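PDB 2W57: ferric uptake regulation protein from Vibrio cholerae, which probably acts as a dimeric, metal-responsive repressor that binds DNA and controls the transcription of iron-uptake genes. Local coordinates for residues Leu23-Gln28 and Lys41-Leu46; His33-Glu38 and Gly75-Phe80; Gln85-His90 and Glu101-Val106; Asp89-Leu94 and Leu127-Lys132. All coordinates share one frame; numbering follows the deposited sequence.

Contact 1: residues Leu23-Gln28 and Lys41-Leu46; sequences LEVLQQ and KKLIDL
The carboxamide end of Gln28, the one flat group in this contact, packs against the CD1 methyl of Leu46. No hydrogen bond joins 23-28 to 41-46, and the contact is a small apolar one. Val25 is its centre. With CG1 anti to the backbone N (chi1 167°), the other methyl, CG2, is left to meet two leucines set one turn apart. It lies 3.8 Å from CD2 of Leu43 and, equally, CG2 of Val25 is 3.8 Å from CD1 of Leu46, each leucine offering a single methyl tip. On the remaining branch, CG1 of Val25 comes within 4.4 Å of CB of Lys42, beside the first carbons of that long chain. Leu46 has just left the helix, yet its N still donates to Lys42 O at 2.8 Å, which holds the backbone that carries its side chain. The arrangement belongs to the helical part of the DNA-binding region: Val25 also rests on Leu39 of helix 36-45 and on Cys31 in the connecting loop, while helix 52-64 meets both partners, through Val55 against Leu43 and through Leu59 and Phe62 against Leu26.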
# COMPACT_ATOMS: atom_id res chain seq x y z
N LEU A 23 10.61 -7.28 -19.05
CA LEU A 23 10.67 -5.85 -19.37
C LEU A 23 9.85 -5.54 -20.63
O LEU A 23 9.04 -4.61 -20.64
CB LEU A 23 12.12 -5.39 -19.52
CG LEU A 23 12.43 -3.92 -19.84
CD1 LEU A 23 11.85 -2.97 -18.79
CD2 LEU A 23 13.94 -3.73 -19.96
N GLU A 24 10.07 -6.32 -21.68
CA GLU A 24 9.22 -6.31 -22.87
C GLU A 24 7.74 -6.17 -22.47
O GLU A 24 7.05 -5.26 -22.95
CB GLU A 24 9.42 -7.62 -23.61
CG GLU A 24 9.06 -7.64 -25.08
CD GLU A 24 9.89 -8.69 -25.84
OE1 GLU A 24 9.56 -9.02 -27.02
OE2 GLU A 24 10.90 -9.18 -25.26
N VAL A 25 7.25 -7.04 -21.60
CA VAL A 25 5.85 -6.98 -21.21
C VAL A 25 5.52 -5.66 -20.55
O VAL A 25 4.50 -5.05 -20.88
CB VAL A 25 5.42 -8.16 -20.29
CG1 VAL A 25 4.06 -7.87 -19.66
CG2 VAL A 25 5.37 -9.47 -21.09
N LEU A 26 6.39 -5.21 -19.65
CA LEU A 26 6.16 -3.97 -18.90
C LEU A 26 5.99 -2.75 -19.80
O LEU A 26 5.33 -1.78 -19.42
CB LEU A 26 7.27 -3.75 -17.88
CG LEU A 26 7.11 -4.60 -16.61
CD1 LEU A 26 8.38 -4.61 -15.78
CD2 LEU A 26 5.93 -4.12 -15.80
N GLN A 27 6.56 -2.84 -21.01
CA GLN A 27 6.51 -1.75 -21.99
C GLN A 27 5.26 -1.71 -22.86
O GLN A 27 5.05 -0.72 -23.56
CB GLN A 27 7.74 -1.81 -22.89
CG GLN A 27 8.98 -1.26 -22.23
CD GLN A 27 10.23 -1.86 -22.81
OE1 GLN A 27 10.21 -2.97 -23.33
NE2 GLN A 27 11.33 -1.15 -22.70
N GLN A 28 4.45 -2.77 -22.84
CA GLN A 28 3.24 -2.83 -23.65
C GLN A 28 2.21 -1.81 -23.14
O GLN A 28 1.96 -1.74 -21.94
CB GLN A 28 2.66 -4.25 -23.68
CG GLN A 28 3.47 -5.29 -24.51
CD GLN A 28 3.04 -6.75 -24.23
OE1 GLN A 28 2.10 -7.00 -23.46
NE2 GLN A 28 3.74 -7.71 -24.85
N LYS A 41 0.58 -14.22 -15.86
CA LYS A 41 -0.47 -14.70 -16.77
C LYS A 41 -0.29 -14.27 -18.23
O LYS A 41 -0.59 -15.05 -19.14
CB LYS A 41 -1.87 -14.31 -16.28
CG LYS A 41 -2.55 -15.40 -15.42
CD LYS A 41 -3.87 -14.91 -14.80
CE LYS A 41 -3.62 -14.20 -13.49
NZ LYS A 41 -4.51 -13.00 -13.31
N LYS A 42 0.18 -13.05 -18.45
CA LYS A 42 0.47 -12.52 -19.78
C LYS A 42 1.55 -13.38 -20.43
O LYS A 42 1.40 -13.86 -21.54
CB LYS A 42 0.99 -11.09 -19.67
CG LYS A 42 0.31 -10.11 -20.59
CD LYS A 42 -0.90 -9.47 -19.89
CE LYS A 42 -1.64 -8.45 -20.79
NZ LYS A 42 -2.41 -7.49 -19.95
N LEU A 43 2.63 -13.60 -19.68
CA LEU A 43 3.74 -14.45 -20.10
C LEU A 43 3.29 -15.86 -20.47
O LEU A 43 3.82 -16.42 -21.44
CB LEU A 43 4.82 -14.48 -19.01
CG LEU A 43 5.67 -13.21 -18.91
CD1 LEU A 43 6.56 -13.27 -17.68
CD2 LEU A 43 6.53 -12.97 -20.17
N ILE A 44 2.33 -16.42 -19.72
CA ILE A 44 1.78 -17.74 -20.05
C ILE A 44 1.11 -17.71 -21.43
O ILE A 44 1.37 -18.58 -22.27
CB ILE A 44 0.78 -18.31 -18.98
CG1 ILE A 44 1.49 -18.57 -17.63
CG2 ILE A 44 0.10 -19.58 -19.49
CD1 ILE A 44 2.64 -19.66 -17.66
N ASP A 45 0.27 -16.69 -21.65
CA ASP A 45 -0.43 -16.46 -22.91
C ASP A 45 0.54 -16.19 -24.03
O ASP A 45 0.23 -16.43 -25.18
CB ASP A 45 -1.35 -15.25 -22.80
CG ASP A 45 -2.61 -15.54 -22.01
OD1 ASP A 45 -3.04 -16.72 -21.93
OD2 ASP A 45 -3.19 -14.57 -21.48
N LEU A 46 1.73 -15.69 -23.69
CA LEU A 46 2.77 -15.44 -24.69
C LEU A 46 3.62 -16.70 -24.99
O LEU A 46 4.58 -16.63 -25.74
CB LEU A 46 3.62 -14.22 -24.30
CG LEU A 46 2.92 -12.84 -24.38
CD1 LEU A 46 3.70 -11.77 -23.65
CD2 LEU A 46 2.63 -12.38 -25.80

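Contact 2: residues His33-Glu38 and Gly75-Phe80; sequences HISAEE and GGKSVF. With ZN (zinc ion), chain D.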
# COMPACT_ATOMS: atom_id res chain seq x y z
N HIS A 33 0.20 -0.54 -15.69
CA HIS A 33 0.08 -0.81 -14.26
C HIS A 33 -0.25 -2.29 -14.12
O HIS A 33 -1.25 -2.74 -14.65
CB HIS A 33 -1.06 -0.01 -13.64
CG HIS A 33 -0.78 1.45 -13.48
ND1 HIS A 33 -0.99 2.37 -14.49
CD2 HIS A 33 -0.32 2.16 -12.42
CE1 HIS A 33 -0.66 3.57 -14.06
NE2 HIS A 33 -0.25 3.48 -12.81
N ILE A 34 0.56 -3.05 -13.40
CA ILE A 34 0.40 -4.50 -13.47
C ILE A 34 0.92 -5.21 -12.23
O ILE A 34 1.96 -4.85 -11.69
CB ILE A 34 1.06 -5.07 -14.77
CG1 ILE A 34 0.54 -6.48 -15.10
CG2 ILE A 34 2.60 -5.02 -14.71
CD1 ILE A 34 0.81 -6.91 -16.53
N SER A 35 0.18 -6.21 -11.76
CA SER A 35 0.62 -7.03 -10.65
C SER A 35 1.55 -8.11 -11.16
O SER A 35 1.52 -8.44 -12.35
CB SER A 35 -0.57 -7.66 -9.95
OG SER A 35 -1.25 -8.51 -10.83
N ALA A 36 2.36 -8.67 -10.27
CA ALA A 36 3.17 -9.85 -10.58
C ALA A 36 2.35 -11.02 -11.17
O ALA A 36 2.84 -11.76 -12.01
CB ALA A 36 3.93 -10.30 -9.35
N GLU A 37 1.11 -11.18 -10.72
CA GLU A 37 0.25 -12.29 -11.15
C GLU A 37 -0.21 -12.05 -12.58
O GLU A 37 -0.16 -12.95 -13.42
CB GLU A 37 -0.97 -12.45 -10.24
CG GLU A 37 -0.64 -12.88 -8.80
CD GLU A 37 -0.07 -11.75 -7.89
OE1 GLU A 37 -0.19 -10.53 -8.21
OE2 GLU A 37 0.51 -12.11 -6.84
N GLU A 38 -0.64 -10.83 -12.85
CA GLU A 38 -1.16 -10.48 -14.15
C GLU A 38 -0.03 -10.60 -15.15
O GLU A 38 -0.22 -11.17 -16.23
CB GLU A 38 -1.76 -9.07 -14.15
CG GLU A 38 -3.10 -8.94 -13.42
CD GLU A 38 -3.33 -7.53 -12.83
OE1 GLU A 38 -2.43 -6.65 -12.92
OE2 GLU A 38 -4.41 -7.31 -12.23
N GLY A 75 -5.49 -3.70 0.51
CA GLY A 75 -5.32 -5.04 1.06
C GLY A 75 -4.85 -6.14 0.11
O GLY A 75 -5.66 -6.95 -0.34
N GLY A 76 -3.55 -6.18 -0.18
CA GLY A 76 -2.96 -7.34 -0.82
C GLY A 76 -2.15 -7.04 -2.07
O GLY A 76 -0.94 -7.21 -2.08
N LYS A 77 -2.84 -6.57 -3.10
CA LYS A 77 -2.25 -6.37 -4.43
C LYS A 77 -1.09 -5.36 -4.47
O LYS A 77 -1.24 -4.20 -4.07
CB LYS A 77 -3.36 -5.93 -5.38
CG LYS A 77 -3.07 -6.13 -6.86
CD LYS A 77 -4.32 -5.75 -7.64
CE LYS A 77 -4.32 -6.36 -9.01
NZ LYS A 77 -5.59 -6.00 -9.72
N SER A 78 0.07 -5.82 -4.96
CA SER A 78 1.14 -4.94 -5.43
C SER A 78 1.03 -4.84 -6.94
O SER A 78 0.96 -5.85 -7.63
CB SER A 78 2.52 -5.51 -5.12
OG SER A 78 2.68 -5.81 -3.75
N VAL A 79 1.03 -3.61 -7.45
CA VAL A 79 1.11 -3.38 -8.89
C VAL A 79 2.38 -2.60 -9.20
O VAL A 79 2.87 -1.79 -8.39
CB VAL A 79 -0.15 -2.66 -9.47
CG1 VAL A 79 -1.39 -3.53 -9.33
CG2 VAL A 79 -0.39 -1.33 -8.81
N PHE A 80 2.91 -2.85 -10.39
CA PHE A 80 4.15 -2.27 -10.82
C PHE A 80 3.91 -1.44 -12.08
O PHE A 80 2.93 -1.64 -12.79
CB PHE A 80 5.18 -3.37 -11.09
CG PHE A 80 5.49 -4.24 -9.88
CD1 PHE A 80 6.65 -4.04 -9.14
CD2 PHE A 80 4.62 -5.27 -9.49
CE1 PHE A 80 6.95 -4.84 -8.05
CE2 PHE A 80 4.90 -6.07 -8.39
CZ PHE A 80 6.08 -5.86 -7.66
ZN ZN D . 1.06 4.89 -11.88
O HOH W 1 2.10 -8.31 -7.28
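Ile34 and Phe80 exchange both of their backbone bonds, as an antiparallel hydrogen-bonded pair does. Ile34 N reaches Phe80 O at 2.8 Å, in the carbonyl plane, whereas Phe80 N approaches Ile34 O at 2.6 Å from 36° above the plane of the Ile34 carbonyl. The same Ile34 O also sits at the edge of the Phe80 ring. One residue on, the ladder gives way to a helix start, and the donors that would otherwise lack partners are supplied by side chains and a water. Ser35 N donates to Glu38 OE1 at 2.9 Å, and Glu38 N returns a bond to Ser35 OG at 3.1 Å; OG can receive it because it is turned between the backbone N and the carbonyl carbon (chi1 62°). Ala36 N gives its hydrogen to a water at 3.0 Å, and that water donates in turn to Ser78 O, bridging helix and strand. The second carboxylate oxygen of Glu38 is also engaged: Lys77, its chain fully extended, brings NZ to Glu38 OE2 on the syn side at 3.1 Å in a salt bridge. Ser78 OG is bound by Arg70 of the adjoining strand. At the other end His33 binds zinc through NE2 at 2.1 Å, in a site completed by Glu81, His88 and His90. Taken together, this is a capping box opening helix 36-45, fused to the short, weakly bonded edge strand of a three-stranded antiparallel sheet, as in winged-helix DNA-binding domains.

Contact 3: residues Gln85-His90 and Glu101-Val106; sequences QHHHDH and EFSDDV. With ZN (zinc ion), chain D; ZN (zinc ion), chain C.
His88 and Glu101 lie stacked, the carboxylate over one face of the imidazole with the two planes 28° apart. Two torsions bring this about. His88 has its CG between the backbone N and the carbonyl carbon (chi1 60°), which folds the ring across toward the neighbouring strand, while Glu101 runs extended beyond CG and carries CD to 3.2 Å above the ring plane, near the rim. No hydrogen bond joins them, since NE2 of His88 is occupied by zinc at 2.1 Å; on the far side of the ring ND1 makes a weak bond to His86 O. On the other face of the hairpin Phe102 takes the same kind of first torsion (chi1 70°), and its ring swings under Asp89, whose CB stands 4.0 Å from the ring centroid in a CH-pi contact. The backbone pair is uneven: Asp89 N donates nearly head-on to Phe102 O at 2.8 Å, and Phe102 N to Asp89 O at 3.1 Å from well above the carbonyl plane. Asp89 binds the second zinc chiefly through OD2 at 1.9 Å, with OD1 at 2.7 Å. A water links that same OD2 to Asp104 N. His87 reaches this ion through NE2 at 2.3 Å, and Glu108 and His125 complete the site. Four successive residues are thus divided between two metals, His87 and Asp89 going to one, His88 and His90 to the other. The zinc bound to His88 probably polarises the ring and makes ND1 a better donor, while the stacked carboxylate would add negative charge close to the ion without joining its ligands.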
# COMPACT_ATOMS: atom_id res chain seq x y z
N GLN A 85 9.59 10.59 -14.01
CA GLN A 85 9.62 11.81 -13.19
C GLN A 85 8.21 12.43 -13.08
O GLN A 85 7.88 13.05 -12.06
CB GLN A 85 10.58 12.84 -13.77
CG GLN A 85 11.99 12.31 -14.12
CD GLN A 85 12.81 13.32 -14.96
OE1 GLN A 85 12.55 14.53 -14.95
NE2 GLN A 85 13.82 12.81 -15.68
N HIS A 86 7.39 12.25 -14.12
CA HIS A 86 6.01 12.74 -14.15
C HIS A 86 5.12 12.10 -13.08
O HIS A 86 4.69 10.94 -13.20
CB HIS A 86 5.39 12.57 -15.54
CG HIS A 86 6.31 12.93 -16.67
ND1 HIS A 86 6.90 14.17 -16.78
CD2 HIS A 86 6.73 12.21 -17.74
CE1 HIS A 86 7.66 14.20 -17.87
NE2 HIS A 86 7.57 13.03 -18.47
N HIS A 87 4.87 12.88 -12.04
CA HIS A 87 4.06 12.50 -10.90
C HIS A 87 2.60 12.26 -11.28
O HIS A 87 2.00 13.06 -11.99
CB HIS A 87 4.13 13.60 -9.84
CG HIS A 87 3.20 13.38 -8.68
ND1 HIS A 87 3.55 12.61 -7.59
CD2 HIS A 87 1.95 13.82 -8.45
CE1 HIS A 87 2.55 12.59 -6.74
NE2 HIS A 87 1.56 13.31 -7.23
N HIS A 88 2.05 11.14 -10.80
CA HIS A 88 0.60 10.95 -10.83
C HIS A 88 0.06 10.21 -9.58
O HIS A 88 0.82 9.68 -8.76
CB HIS A 88 0.15 10.28 -12.15
CG HIS A 88 0.76 8.93 -12.39
ND1 HIS A 88 2.07 8.77 -12.80
CD2 HIS A 88 0.24 7.69 -12.30
CE1 HIS A 88 2.33 7.49 -12.95
NE2 HIS A 88 1.23 6.81 -12.65
N ASP A 89 -1.25 10.25 -9.42
CA ASP A 89 -1.94 9.49 -8.39
C ASP A 89 -2.88 8.53 -9.08
O ASP A 89 -2.93 8.51 -10.31
CB ASP A 89 -2.68 10.44 -7.45
CG ASP A 89 -1.73 11.36 -6.75
OD1 ASP A 89 -0.77 10.85 -6.14
OD2 ASP A 89 -1.92 12.59 -6.83
N HIS A 90 -3.60 7.72 -8.31
CA HIS A 90 -4.28 6.59 -8.92
C HIS A 90 -5.72 6.45 -8.49
O HIS A 90 -6.05 6.57 -7.32
CB HIS A 90 -3.53 5.28 -8.66
CG HIS A 90 -2.06 5.35 -8.97
ND1 HIS A 90 -1.15 5.93 -8.11
CD2 HIS A 90 -1.36 4.93 -10.05
CE1 HIS A 90 0.06 5.86 -8.65
NE2 HIS A 90 -0.04 5.25 -9.82
N GLU A 101 -4.76 7.24 -14.06
CA GLU A 101 -3.80 8.19 -13.51
C GLU A 101 -4.43 9.57 -13.52
O GLU A 101 -5.13 9.92 -14.47
CB GLU A 101 -2.54 8.24 -14.36
CG GLU A 101 -1.93 6.90 -14.68
CD GLU A 101 -0.64 7.04 -15.45
OE1 GLU A 101 -0.43 8.10 -16.07
OE2 GLU A 101 0.18 6.09 -15.45
N PHE A 102 -4.18 10.35 -12.47
CA PHE A 102 -4.60 11.75 -12.46
C PHE A 102 -3.60 12.59 -11.67
O PHE A 102 -2.80 12.05 -10.90
CB PHE A 102 -6.02 11.91 -11.89
CG PHE A 102 -6.13 11.64 -10.41
CD1 PHE A 102 -6.32 10.34 -9.94
CD2 PHE A 102 -6.05 12.68 -9.49
CE1 PHE A 102 -6.43 10.07 -8.57
CE2 PHE A 102 -6.16 12.42 -8.12
CZ PHE A 102 -6.34 11.11 -7.66
N SER A 103 -3.64 13.89 -11.89
CA SER A 103 -2.82 14.84 -11.15
C SER A 103 -3.57 16.16 -10.99
O SER A 103 -3.48 17.04 -11.83
CB SER A 103 -1.47 15.04 -11.84
OG SER A 103 -0.61 15.85 -11.04
N ASP A 104 -4.31 16.28 -9.90
CA ASP A 104 -5.14 17.44 -9.62
C ASP A 104 -4.33 18.52 -8.92
O ASP A 104 -3.66 18.25 -7.93
CB ASP A 104 -6.31 17.01 -8.74
CG ASP A 104 -7.37 18.08 -8.62
OD1 ASP A 104 -8.02 18.40 -9.65
OD2 ASP A 104 -7.56 18.60 -7.50
N ASP A 105 -4.40 19.75 -9.44
CA ASP A 105 -3.69 20.91 -8.88
C ASP A 105 -4.18 21.31 -7.49
O ASP A 105 -3.39 21.69 -6.63
CB ASP A 105 -3.84 22.12 -9.81
CG ASP A 105 -3.40 21.82 -11.22
OD1 ASP A 105 -2.25 21.38 -11.40
OD2 ASP A 105 -4.22 22.03 -12.15
N VAL A 106 -5.50 21.24 -7.30
CA VAL A 106 -6.11 21.69 -6.06
C VAL A 106 -5.69 20.74 -4.92
O VAL A 106 -5.23 21.19 -3.86
CB VAL A 106 -7.66 21.81 -6.17
CG1 VAL A 106 -8.27 22.20 -4.84
CG2 VAL A 106 -8.05 22.83 -7.26
ZN ZN D . 1.06 4.89 -11.88
ZN ZN C . -0.40 13.56 -6.10
O HOH W 2 -3.49 14.78 -7.12

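Contact 4: residues Asp89-Leu94 and Leu127-Lys132; sequences DHLVCL and LYLYGK. With ZN (zinc ion), chain C; ZN (zinc ion), chain D.
Val92 and Tyr130 form the apolar centre, lying side by side and pointing the same way, with CB of Val92 3.7 Å from CD1 of the tyrosine ring. Leu94 comes across the start of that side chain, its CD2 4.0 Å from CB of Tyr130. On the other face of the sheet Leu91, with CG anti to the backbone N (chi1 173°), leans over its neighbour and sets CD1 3.6 Å from CB of Leu129. Between the two layers the strands run parallel, joined by five backbone bonds; the sequence from Leu129 N to His90 O, Val92 N to Leu129 O and Gly131 N to Val92 O is the usual parallel ladder. Cys93, opposite Gly131, is tied by a disulfide to Cys133 just beyond the second strand. The far side of strand 127-132 pairs antiparallel with a strand of the second subunit, so the sheet continues through the dimer. Toward the zinc end the packing turns polar. The rings of Tyr128 and His90 are nearly parallel but slid apart, with CE1 of Tyr128 3.6 Å from ND1 of His90, while the tyrosine OH is hydrogen-bonded to His71. A water accepts from His90 ND1 at 3.1 Å and from Leu127 N, also at 3.1 Å, and gives a weak bond to Asp89 OD1. His90 and Asp89 serve different zinc ions, so this water is a second-shell link between the two sites, and its bond to ND1 probably fixes the rotation of the imidazole whose NE2 holds the metal.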
# COMPACT_ATOMS: atom_id res chain seq x y z
N ASP A 89 -1.25 10.25 -9.42
CA ASP A 89 -1.94 9.49 -8.39
C ASP A 89 -2.88 8.53 -9.08
O ASP A 89 -2.93 8.51 -10.31
CB ASP A 89 -2.68 10.44 -7.45
CG ASP A 89 -1.73 11.36 -6.75
OD1 ASP A 89 -0.77 10.85 -6.14
OD2 ASP A 89 -1.92 12.59 -6.83
N HIS A 90 -3.60 7.72 -8.31
CA HIS A 90 -4.28 6.59 -8.92
C HIS A 90 -5.72 6.45 -8.49
O HIS A 90 -6.05 6.57 -7.32
CB HIS A 90 -3.53 5.28 -8.66
CG HIS A 90 -2.06 5.35 -8.97
ND1 HIS A 90 -1.15 5.93 -8.11
CD2 HIS A 90 -1.36 4.93 -10.05
CE1 HIS A 90 0.06 5.86 -8.65
NE2 HIS A 90 -0.04 5.25 -9.82
N LEU A 91 -6.56 6.21 -9.48
CA LEU A 91 -7.95 5.90 -9.26
C LEU A 91 -8.09 4.46 -9.72
O LEU A 91 -7.67 4.12 -10.82
CB LEU A 91 -8.81 6.87 -10.07
CG LEU A 91 -10.32 6.73 -10.20
CD1 LEU A 91 -11.02 7.01 -8.89
CD2 LEU A 91 -10.81 7.68 -11.29
N VAL A 92 -8.63 3.61 -8.87
CA VAL A 92 -8.62 2.18 -9.14
C VAL A 92 -10.04 1.65 -9.15
O VAL A 92 -10.81 1.90 -8.21
CB VAL A 92 -7.78 1.46 -8.07
CG1 VAL A 92 -7.70 -0.03 -8.33
CG2 VAL A 92 -6.39 2.08 -8.02
N CYS A 93 -10.40 0.94 -10.23
CA CYS A 93 -11.69 0.24 -10.31
C CYS A 93 -11.55 -1.08 -9.59
O CYS A 93 -10.61 -1.84 -9.85
CB CYS A 93 -12.14 -0.04 -11.75
SG CYS A 93 -12.36 1.39 -12.82
N LEU A 94 -12.50 -1.35 -8.71
CA LEU A 94 -12.49 -2.55 -7.89
C LEU A 94 -13.06 -3.79 -8.61
O LEU A 94 -13.19 -4.87 -8.00
CB LEU A 94 -13.23 -2.28 -6.56
CG LEU A 94 -12.52 -1.39 -5.54
CD1 LEU A 94 -13.32 -1.30 -4.23
CD2 LEU A 94 -11.07 -1.86 -5.27
N LEU A 127 -1.56 8.74 -3.01
CA LEU A 127 -3.03 8.85 -2.99
C LEU A 127 -3.67 7.81 -3.90
O LEU A 127 -3.33 7.73 -5.08
CB LEU A 127 -3.48 10.27 -3.36
CG LEU A 127 -4.93 10.58 -3.71
CD1 LEU A 127 -5.85 10.39 -2.53
CD2 LEU A 127 -5.05 12.00 -4.24
N TYR A 128 -4.57 7.01 -3.32
CA TYR A 128 -5.27 5.94 -4.03
C TYR A 128 -6.76 6.07 -3.82
O TYR A 128 -7.24 6.03 -2.69
CB TYR A 128 -4.80 4.56 -3.55
CG TYR A 128 -3.33 4.31 -3.78
CD1 TYR A 128 -2.85 3.98 -5.04
CD2 TYR A 128 -2.42 4.44 -2.75
CE1 TYR A 128 -1.49 3.78 -5.26
CE2 TYR A 128 -1.05 4.25 -2.95
CZ TYR A 128 -0.60 3.92 -4.21
OH TYR A 128 0.75 3.72 -4.42
N LEU A 129 -7.50 6.23 -4.92
CA LEU A 129 -8.95 6.27 -4.85
C LEU A 129 -9.47 4.95 -5.37
O LEU A 129 -9.06 4.50 -6.44
CB LEU A 129 -9.49 7.44 -5.68
CG LEU A 129 -8.88 8.82 -5.41
CD1 LEU A 129 -9.46 9.89 -6.33
CD2 LEU A 129 -9.04 9.22 -3.95
N TYR A 130 -10.35 4.30 -4.63
CA TYR A 130 -10.92 3.03 -5.09
C TYR A 130 -12.42 3.16 -5.31
O TYR A 130 -13.11 3.78 -4.50
CB TYR A 130 -10.61 1.90 -4.11
CG TYR A 130 -9.15 1.75 -3.72
CD1 TYR A 130 -8.30 0.91 -4.44
CD2 TYR A 130 -8.61 2.42 -2.61
CE1 TYR A 130 -6.97 0.75 -4.09
CE2 TYR A 130 -7.28 2.26 -2.25
CZ TYR A 130 -6.46 1.42 -3.00
OH TYR A 130 -5.14 1.24 -2.67
N GLY A 131 -12.93 2.58 -6.40
CA GLY A 131 -14.37 2.56 -6.67
C GLY A 131 -14.87 1.52 -7.66
O GLY A 131 -14.06 0.86 -8.32
N LYS A 132 -16.20 1.36 -7.75
CA LYS A 132 -16.83 0.43 -8.71
C LYS A 132 -16.96 1.07 -10.10
O LYS A 132 -17.46 2.19 -10.23
CB LYS A 132 -18.23 -0.02 -8.24
CG LYS A 132 -18.29 -0.77 -6.90
CD LYS A 132 -17.86 -2.24 -7.02
CE LYS A 132 -17.39 -2.81 -5.67
NZ LYS A 132 -16.64 -4.10 -5.83
ZN ZN C . -0.40 13.56 -6.10
ZN ZN D . 1.06 4.89 -11.88
O HOH W 3 -0.33 7.60 -5.61

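Overall arrangement
From the N terminus, contact 1 closes the first loop by bringing helix 17-26 against helix 36-45. Contact 2 crosses it: 33-38 lies inside that loop, but its partner 75-80 comes much later, and the two contacts touch where Leu26 packs on Ile34. Together they tie helices and small sheet into the DNA-binding part. Contact 3 then opens in series and closes the hairpin of strands 89-93 and 99-102; contact 4 starts from the same Asp89 and His90 and reaches past helix 105-117 to the strand at the dimer interface. One zinc, shared by His33, Glu81, His88 and His90, joins contact 2 to contacts 3 and 4.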